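Long-range contacts in DNA-3-methyladenine glycosidase (Bacillus halodurans, PDB 2H56), which belongs to the HhH-GPD superfamily of base excision DNA repair proteins, largely helical proteins named for a helix-hairpin-helix motif: residues 170-175 and 207-212; 163-168 and 189-194; 112-117 and 141-146. One frame throughout, in Å; residues are numbered along the deposited sequence.

Interaction 1: residues 170-175 and 207-212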
# COMPACT_ATOMS: atom_id res chain seq x y z
N VAL A 170 3.13 -10.77 0.28
CA VAL A 170 3.91 -11.75 -0.46
C VAL A 170 5.04 -11.12 -1.29
O VAL A 170 6.04 -11.76 -1.61
CB VAL A 170 2.99 -12.54 -1.39
CG1 VAL A 170 3.80 -13.39 -2.36
CG2 VAL A 170 2.03 -13.38 -0.57
N GLY A 171 4.86 -9.85 -1.66
CA GLY A 171 5.87 -9.13 -2.42
C GLY A 171 7.03 -8.82 -1.54
O GLY A 171 8.16 -9.22 -1.82
N LEU A 172 6.75 -8.14 -0.44
CA LEU A 172 7.77 -7.85 0.55
C LEU A 172 8.46 -9.13 1.02
O LEU A 172 9.66 -9.15 1.20
CB LEU A 172 7.17 -7.08 1.73
CG LEU A 172 6.62 -5.69 1.33
CD1 LEU A 172 5.73 -5.13 2.41
CD2 LEU A 172 7.76 -4.73 1.02
N GLN A 173 7.70 -10.21 1.17
CA GLN A 173 8.28 -11.50 1.58
C GLN A 173 9.28 -12.04 0.56
O GLN A 173 10.37 -12.50 0.90
CB GLN A 173 7.19 -12.53 1.85
CG GLN A 173 6.54 -12.37 3.20
CD GLN A 173 5.37 -13.31 3.44
OE1 GLN A 173 5.20 -14.32 2.76
NE2 GLN A 173 4.55 -12.97 4.44
N ARG A 174 8.89 -12.00 -0.71
CA ARG A 174 9.80 -12.38 -1.78
C ARG A 174 11.08 -11.55 -1.75
O ARG A 174 12.16 -12.08 -1.95
CB ARG A 174 9.12 -12.23 -3.13
CG ARG A 174 9.99 -12.53 -4.34
CD ARG A 174 9.13 -12.76 -5.58
NE ARG A 174 9.84 -12.49 -6.82
CZ ARG A 174 10.52 -13.39 -7.54
NH1 ARG A 174 10.58 -14.66 -7.16
NH2 ARG A 174 11.12 -13.02 -8.67
N GLY A 175 10.97 -10.25 -1.50
CA GLY A 175 12.15 -9.39 -1.48
C GLY A 175 13.03 -9.70 -0.29
O GLY A 175 14.25 -9.69 -0.39
N LEU A 207 9.55 -0.15 -0.08
CA LEU A 207 9.68 0.21 -1.47
C LEU A 207 10.90 -0.52 -2.08
O LEU A 207 10.84 -1.02 -3.19
CB LEU A 207 9.84 1.72 -1.62
CG LEU A 207 8.65 2.57 -1.17
CD1 LEU A 207 8.99 4.06 -1.26
CD2 LEU A 207 7.45 2.22 -2.00
N TYR A 208 12.00 -0.60 -1.36
CA TYR A 208 13.19 -1.29 -1.89
C TYR A 208 12.99 -2.79 -1.93
O TYR A 208 13.46 -3.47 -2.85
CB TYR A 208 14.43 -0.93 -1.09
CG TYR A 208 14.95 0.45 -1.43
CD1 TYR A 208 15.62 0.67 -2.63
CD2 TYR A 208 14.74 1.52 -0.57
CE1 TYR A 208 16.08 1.90 -2.97
CE2 TYR A 208 15.22 2.80 -0.92
CZ TYR A 208 15.88 2.97 -2.12
OH TYR A 208 16.33 4.19 -2.48
N LEU A 209 12.27 -3.32 -0.95
CA LEU A 209 11.98 -4.74 -0.97
C LEU A 209 11.19 -5.06 -2.22
O LEU A 209 11.51 -6.04 -2.94
CB LEU A 209 11.25 -5.17 0.32
CG LEU A 209 12.12 -5.23 1.60
CD1 LEU A 209 11.44 -5.99 2.72
CD2 LEU A 209 13.44 -5.90 1.32
N TRP A 210 10.19 -4.23 -2.52
CA TRP A 210 9.38 -4.44 -3.72
C TRP A 210 10.22 -4.39 -4.97
O TRP A 210 10.00 -5.17 -5.90
CB TRP A 210 8.24 -3.43 -3.81
CG TRP A 210 7.05 -3.88 -3.12
CD1 TRP A 210 6.47 -5.09 -3.23
CD2 TRP A 210 6.26 -3.14 -2.20
NE1 TRP A 210 5.38 -5.17 -2.42
CE2 TRP A 210 5.22 -3.98 -1.77
CE3 TRP A 210 6.33 -1.85 -1.67
CZ2 TRP A 210 4.24 -3.58 -0.86
CZ3 TRP A 210 5.38 -1.45 -0.75
CH2 TRP A 210 4.34 -2.30 -0.37
N LYS A 211 11.18 -3.47 -4.99
CA LYS A 211 12.09 -3.31 -6.11
C LYS A 211 12.93 -4.60 -6.25
O LYS A 211 13.05 -5.17 -7.36
CB LYS A 211 12.96 -2.08 -5.90
CG LYS A 211 13.16 -1.26 -7.15
CD LYS A 211 13.62 0.15 -6.81
CE LYS A 211 14.05 0.91 -8.05
NZ LYS A 211 12.89 1.36 -8.87
N ALA A 212 13.42 -5.10 -5.13
CA ALA A 212 14.15 -6.38 -5.11
C ALA A 212 13.30 -7.54 -5.61
O ALA A 212 13.79 -8.39 -6.35
CB ALA A 212 14.67 -6.66 -3.71
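In this HhH-GPD fold, the first turns of helix 170-180 meet helix 202-219 through Gly171, Leu172 and Gly175 on one side and Leu209, Trp210 and Ala212 on the other. The axes of the two short segments cross at 73° and approach to 7.4 Å, a steep crossing of closely set helices. Gly175 lies where the backbones come nearest: its CA is 4.7 Å from Leu209 CA, and, with no side chain in between, it packs directly on the Leu209 carbonyl and the methyl of Ala212. One turn earlier, Gly171 CA lies 4.0 Å from Trp210 NE1. Between the two glycines, Leu172 reaches across. With CG opposite its carbonyl carbon (chi1 -64°), it lays CD2 over the six-membered ring of Trp210, 3.9 Å from the centroid and 14° off the normal, a CH-pi contact. Leu172 CG sits over the same face near the shared ring bond, 3.8 Å from Trp210 CE2. Leu172 CD2 also touches Leu209 CB at 3.6 Å, the two leucines meeting roughly at right angles. No hydrogen bond runs between segments 170-175 and 207-212 themselves; just beyond them Arg174 NE bonds Ala213 O. The indole N-H of Trp210 is taken by Asp169, whose same oxygen accepts from Leu172 N. Apolar packing over an indole face is thus joined to a polar link at the ring nitrogen, which probably helps to fix the ring's rotation.

Interaction 2: residues 163-168 and 189-194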
# COMPACT_ATOMS: atom_id res chain seq x y z
N ASP A 163 5.91 4.80 8.23
CA ASP A 163 6.20 3.89 9.36
C ASP A 163 5.30 2.61 9.36
O ASP A 163 4.74 2.21 10.39
CB ASP A 163 6.02 4.66 10.66
CG ASP A 163 4.59 5.21 10.84
OD1 ASP A 163 3.82 5.37 9.87
OD2 ASP A 163 4.24 5.49 12.00
N VAL A 164 5.20 1.99 8.20
CA VAL A 164 4.32 0.86 7.95
C VAL A 164 5.17 -0.30 7.41
O VAL A 164 6.03 -0.11 6.56
CB VAL A 164 3.26 1.27 6.88
CG1 VAL A 164 2.31 0.11 6.52
CG2 VAL A 164 2.46 2.52 7.34
N LEU A 165 4.96 -1.49 7.92
CA LEU A 165 5.63 -2.68 7.43
C LEU A 165 4.58 -3.80 7.23
O LEU A 165 4.13 -4.40 8.21
CB LEU A 165 6.65 -3.10 8.47
CG LEU A 165 7.56 -4.31 8.26
CD1 LEU A 165 8.65 -4.05 7.22
CD2 LEU A 165 8.20 -4.68 9.61
N SER A 166 4.14 -4.06 6.00
CA SER A 166 3.10 -5.07 5.85
C SER A 166 3.69 -6.47 5.86
O SER A 166 4.09 -7.03 4.84
CB SER A 166 2.25 -4.87 4.62
OG SER A 166 1.23 -5.86 4.63
N VAL A 167 3.69 -7.07 7.04
CA VAL A 167 4.28 -8.40 7.18
C VAL A 167 3.64 -9.43 6.27
O VAL A 167 4.30 -10.38 5.86
CB VAL A 167 4.26 -8.83 8.64
CG1 VAL A 167 4.38 -10.31 8.77
CG2 VAL A 167 5.39 -8.09 9.36
N GLY A 168 2.37 -9.22 5.92
CA GLY A 168 1.65 -10.22 5.12
C GLY A 168 1.81 -10.08 3.62
O GLY A 168 1.28 -10.86 2.89
N LYS A 189 9.06 -14.36 8.52
CA LYS A 189 9.97 -14.25 9.64
C LYS A 189 11.15 -13.31 9.36
O LYS A 189 11.59 -12.59 10.26
CB LYS A 189 10.48 -15.63 10.03
CG LYS A 189 9.48 -16.54 10.76
CD LYS A 189 10.11 -17.91 10.98
CE LYS A 189 10.00 -18.38 12.43
NZ LYS A 189 8.64 -18.90 12.77
N LEU A 190 11.67 -13.33 8.13
CA LEU A 190 12.85 -12.50 7.79
C LEU A 190 12.45 -11.05 7.89
O LEU A 190 13.16 -10.21 8.44
CB LEU A 190 13.37 -12.79 6.38
CG LEU A 190 14.20 -14.07 6.20
CD1 LEU A 190 14.49 -14.37 4.73
CD2 LEU A 190 15.49 -14.00 6.99
N LEU A 191 11.29 -10.77 7.32
CA LEU A 191 10.71 -9.44 7.30
C LEU A 191 10.43 -8.89 8.71
O LEU A 191 10.76 -7.76 9.01
CB LEU A 191 9.46 -9.49 6.45
CG LEU A 191 8.80 -8.25 5.92
CD1 LEU A 191 9.81 -7.26 5.28
CD2 LEU A 191 7.80 -8.75 4.94
N ILE A 192 9.85 -9.71 9.60
CA ILE A 192 9.64 -9.28 10.98
C ILE A 192 10.96 -8.97 11.67
O ILE A 192 11.07 -7.99 12.39
CB ILE A 192 8.92 -10.36 11.82
CG1 ILE A 192 7.44 -10.44 11.41
CG2 ILE A 192 9.07 -10.05 13.34
CD1 ILE A 192 6.70 -11.59 12.03
N TYR A 193 11.96 -9.81 11.44
CA TYR A 193 13.24 -9.71 12.16
C TYR A 193 14.04 -8.49 11.67
O TYR A 193 14.38 -7.60 12.46
CB TYR A 193 14.02 -11.00 11.96
CG TYR A 193 15.33 -11.11 12.67
CD1 TYR A 193 16.50 -10.69 12.05
CD2 TYR A 193 15.43 -11.70 13.93
CE1 TYR A 193 17.74 -10.82 12.67
CE2 TYR A 193 16.68 -11.83 14.57
CZ TYR A 193 17.83 -11.38 13.93
OH TYR A 193 19.09 -11.50 14.52
N HIS A 194 14.27 -8.42 10.37
CA HIS A 194 15.07 -7.36 9.81
C HIS A 194 14.35 -6.01 9.83
O HIS A 194 14.98 -4.95 9.91
CB HIS A 194 15.49 -7.73 8.40
CG HIS A 194 16.55 -8.79 8.37
ND1 HIS A 194 16.26 -10.14 8.35
CD2 HIS A 194 17.90 -8.69 8.41
CE1 HIS A 194 17.39 -10.82 8.36
NE2 HIS A 194 18.40 -9.97 8.39
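Val167 and Leu191 bring the backbones closest, their CA atoms 6.5 Å apart, where an irregular loop passes one side of helix 187-195. From Val164 to Ser166 the loop is largely extended, and at Val167 it takes up helix-like backbone angles. Leu165 and Leu191 both direct their CB atoms at the opposing segment and run alongside each other in opposite senses, meeting at CD1 of each, 3.9 Å apart. In Leu165 the CG lies across from the backbone N (chi1 -179°), which carries the branch out to the helix; its other methyl, CD2, comes 4.0 Å from the carbonyl O of Leu191. The second methyl of Leu191 rests against the loop's own backbone, with CD2 4.0 Å from Val167 O and 4.1 Å from Ser166 O. Farther out, Val167 straddles Ile192 CG1 with both branches, the nearer being Val167 CG2 at 3.7 Å from Ile192 CG1. No hydrogen bond crosses the contact. The loop's polar groups turn to other partners: Ser166 OG bonds to Glu152, and Val167 O receives Gln173 NE2. Leu165 and Leu191 also reach helix 202-219, through Cys206 and Leu209, so the leucine pair joins three parts of the fold. Leading from helix 148-157 to helix 170-180, this loop occupies the place of the loop that, in the HhH-GPD family, follows the helix-hairpin-helix and precedes a characteristic aspartate.

Interaction 3: residues 112-117 and 141-146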
# COMPACT_ATOMS: atom_id res chain seq x y z
N ARG A 112 -20.46 1.06 0.78
CA ARG A 112 -21.44 1.64 1.69
C ARG A 112 -20.90 1.76 3.10
O ARG A 112 -21.13 2.77 3.77
CB ARG A 112 -22.72 0.81 1.75
CG ARG A 112 -23.53 0.80 0.52
CD ARG A 112 -23.84 2.17 -0.04
NE ARG A 112 -24.62 2.02 -1.26
CZ ARG A 112 -24.94 3.00 -2.09
NH1 ARG A 112 -24.54 4.26 -1.86
NH2 ARG A 112 -25.67 2.72 -3.18
N HIS A 113 -20.18 0.74 3.56
CA HIS A 113 -19.68 0.77 4.91
C HIS A 113 -18.61 1.86 5.02
O HIS A 113 -18.52 2.52 6.05
CB HIS A 113 -19.17 -0.61 5.32
CG HIS A 113 -19.22 -0.85 6.80
ND1 HIS A 113 -18.12 -1.27 7.52
CD2 HIS A 113 -20.24 -0.75 7.69
CE1 HIS A 113 -18.45 -1.42 8.79
NE2 HIS A 113 -19.73 -1.09 8.92
N VAL A 114 -17.83 2.09 3.97
CA VAL A 114 -16.85 3.18 3.99
C VAL A 114 -17.57 4.52 4.11
O VAL A 114 -17.19 5.39 4.91
CB VAL A 114 -16.00 3.19 2.72
CG1 VAL A 114 -15.19 4.51 2.58
CG2 VAL A 114 -15.10 1.96 2.68
N CYS A 115 -18.64 4.69 3.34
CA CYS A 115 -19.43 5.91 3.42
C CYS A 115 -19.96 6.16 4.79
O CYS A 115 -19.80 7.24 5.31
CB CYS A 115 -20.61 5.83 2.50
SG CYS A 115 -20.09 5.89 0.79
N GLU A 116 -20.60 5.15 5.35
CA GLU A 116 -21.12 5.23 6.71
C GLU A 116 -20.03 5.71 7.68
O GLU A 116 -20.27 6.62 8.48
CB GLU A 116 -21.71 3.87 7.14
CG GLU A 116 -22.25 3.82 8.58
CD GLU A 116 -22.57 2.38 9.08
OE1 GLU A 116 -23.22 1.60 8.35
OE2 GLU A 116 -22.19 2.07 10.24
N HIS A 117 -18.85 5.12 7.59
CA HIS A 117 -17.79 5.44 8.52
C HIS A 117 -17.20 6.86 8.31
O HIS A 117 -16.81 7.51 9.27
CB HIS A 117 -16.65 4.41 8.42
CG HIS A 117 -16.82 3.20 9.28
ND1 HIS A 117 -15.94 2.89 10.28
CD2 HIS A 117 -17.72 2.19 9.24
CE1 HIS A 117 -16.30 1.75 10.84
NE2 HIS A 117 -17.38 1.31 10.23
N THR A 141 -9.64 -1.13 9.64
CA THR A 141 -10.06 -2.53 9.50
C THR A 141 -11.44 -2.83 10.09
O THR A 141 -12.09 -3.84 9.76
CB THR A 141 -9.03 -3.48 10.09
OG1 THR A 141 -8.69 -3.04 11.40
CG2 THR A 141 -7.77 -3.50 9.23
N ALA A 142 -11.90 -1.91 10.94
CA ALA A 142 -13.32 -1.82 11.37
C ALA A 142 -14.32 -1.80 10.20
O ALA A 142 -15.48 -2.17 10.39
CB ALA A 142 -13.54 -0.57 12.26
N ILE A 143 -13.88 -1.35 9.02
CA ILE A 143 -14.72 -1.31 7.86
C ILE A 143 -14.74 -2.67 7.19
O ILE A 143 -13.70 -3.24 6.90
CB ILE A 143 -14.22 -0.26 6.86
CG1 ILE A 143 -14.16 1.12 7.51
CG2 ILE A 143 -15.10 -0.19 5.59
CD1 ILE A 143 -13.13 2.01 6.85
N LYS A 144 -15.94 -3.23 6.97
CA LYS A 144 -16.10 -4.45 6.20
C LYS A 144 -15.38 -4.33 4.88
O LYS A 144 -15.40 -3.28 4.24
CB LYS A 144 -17.57 -4.72 5.90
CG LYS A 144 -18.38 -5.46 7.00
CD LYS A 144 -19.89 -5.51 6.62
CE LYS A 144 -20.60 -4.17 6.95
NZ LYS A 144 -21.67 -3.72 5.98
N GLY A 145 -14.72 -5.41 4.47
CA GLY A 145 -13.96 -5.43 3.24
C GLY A 145 -12.52 -4.99 3.40
O GLY A 145 -11.69 -5.40 2.60
N ILE A 146 -12.22 -4.14 4.40
CA ILE A 146 -10.84 -3.69 4.66
C ILE A 146 -10.14 -4.57 5.67
O ILE A 146 -10.45 -4.55 6.85
CB ILE A 146 -10.78 -2.27 5.22
CG1 ILE A 146 -11.65 -1.32 4.40
CG2 ILE A 146 -9.31 -1.79 5.25
CD1 ILE A 146 -11.17 -1.12 3.06
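A type II beta turn from Ile143 to Ile146 lies beside helix 105-119, with Ile143 CA 6.1 Å from His113 CA. The one hydrogen bond across the contact goes from Lys144 N to His113 ND1, at 3.0 Å with an N-H...N angle of 154°; the donor lies 28° out of the imidazole plane. This direction makes ND1 the acceptor, consistent with a ring that carries no proton on that nitrogen. The ring reaches the turn because CG is swung away from the backbone N (chi1 -153°). Both faces of His113 are covered: Lys144 bends its chain back to set CE over one, 3.6 Å from the centroid in a CH-pi contact, while His117 brings its CD2 edge over the other, 3.7 Å above the plane. The amine of Lys144 continues to a salt bridge with Glu109 on the same helix as His113. Ile143 wedges into the helix surface with two branches. Its CG1 lies over a face of His117, 3.8 Å from the ring centroid, and its CG2 meets Val114 CG2 at 3.6 Å. Ala142 adds its methyl near His117 CE1. One backbone N-H, a lysine methylene and a second imidazole therefore hold the His113 ring, while Ile143 packs against both Val114 and His117. Connecting helix 133-141 to helix 148-157, with Gly145 at the turn's third position, the segment 141-146 forms much of the hairpin of the helix-hairpin-helix motif, here backed by helix 105-119.

How the interactions relate
Interactions 1 and 2 form one continuous packed region, with centres 10 Å apart and segments that alternate along the chain. Leu172 CB packs 3.7 Å from Leu191 CD2, and Leu172 CD1 lies 3.5 Å from Ser166 O, so the loop, helix 170-180 and helix 187-195 are tied together over helix 202-219. Interaction 3 stands apart, on the opposite side of the chain's centre from interaction 1, with centres 28 Å apart; its nearest atoms to interaction 2 are about 10 Å away. Helix 148-157 is the covalent bridge: it leaves the hairpin of interaction 3 and leads toward the loop of interaction 2, after which Asp169, just before segment 170-175, bonds Trp210 NE1 of interaction 1.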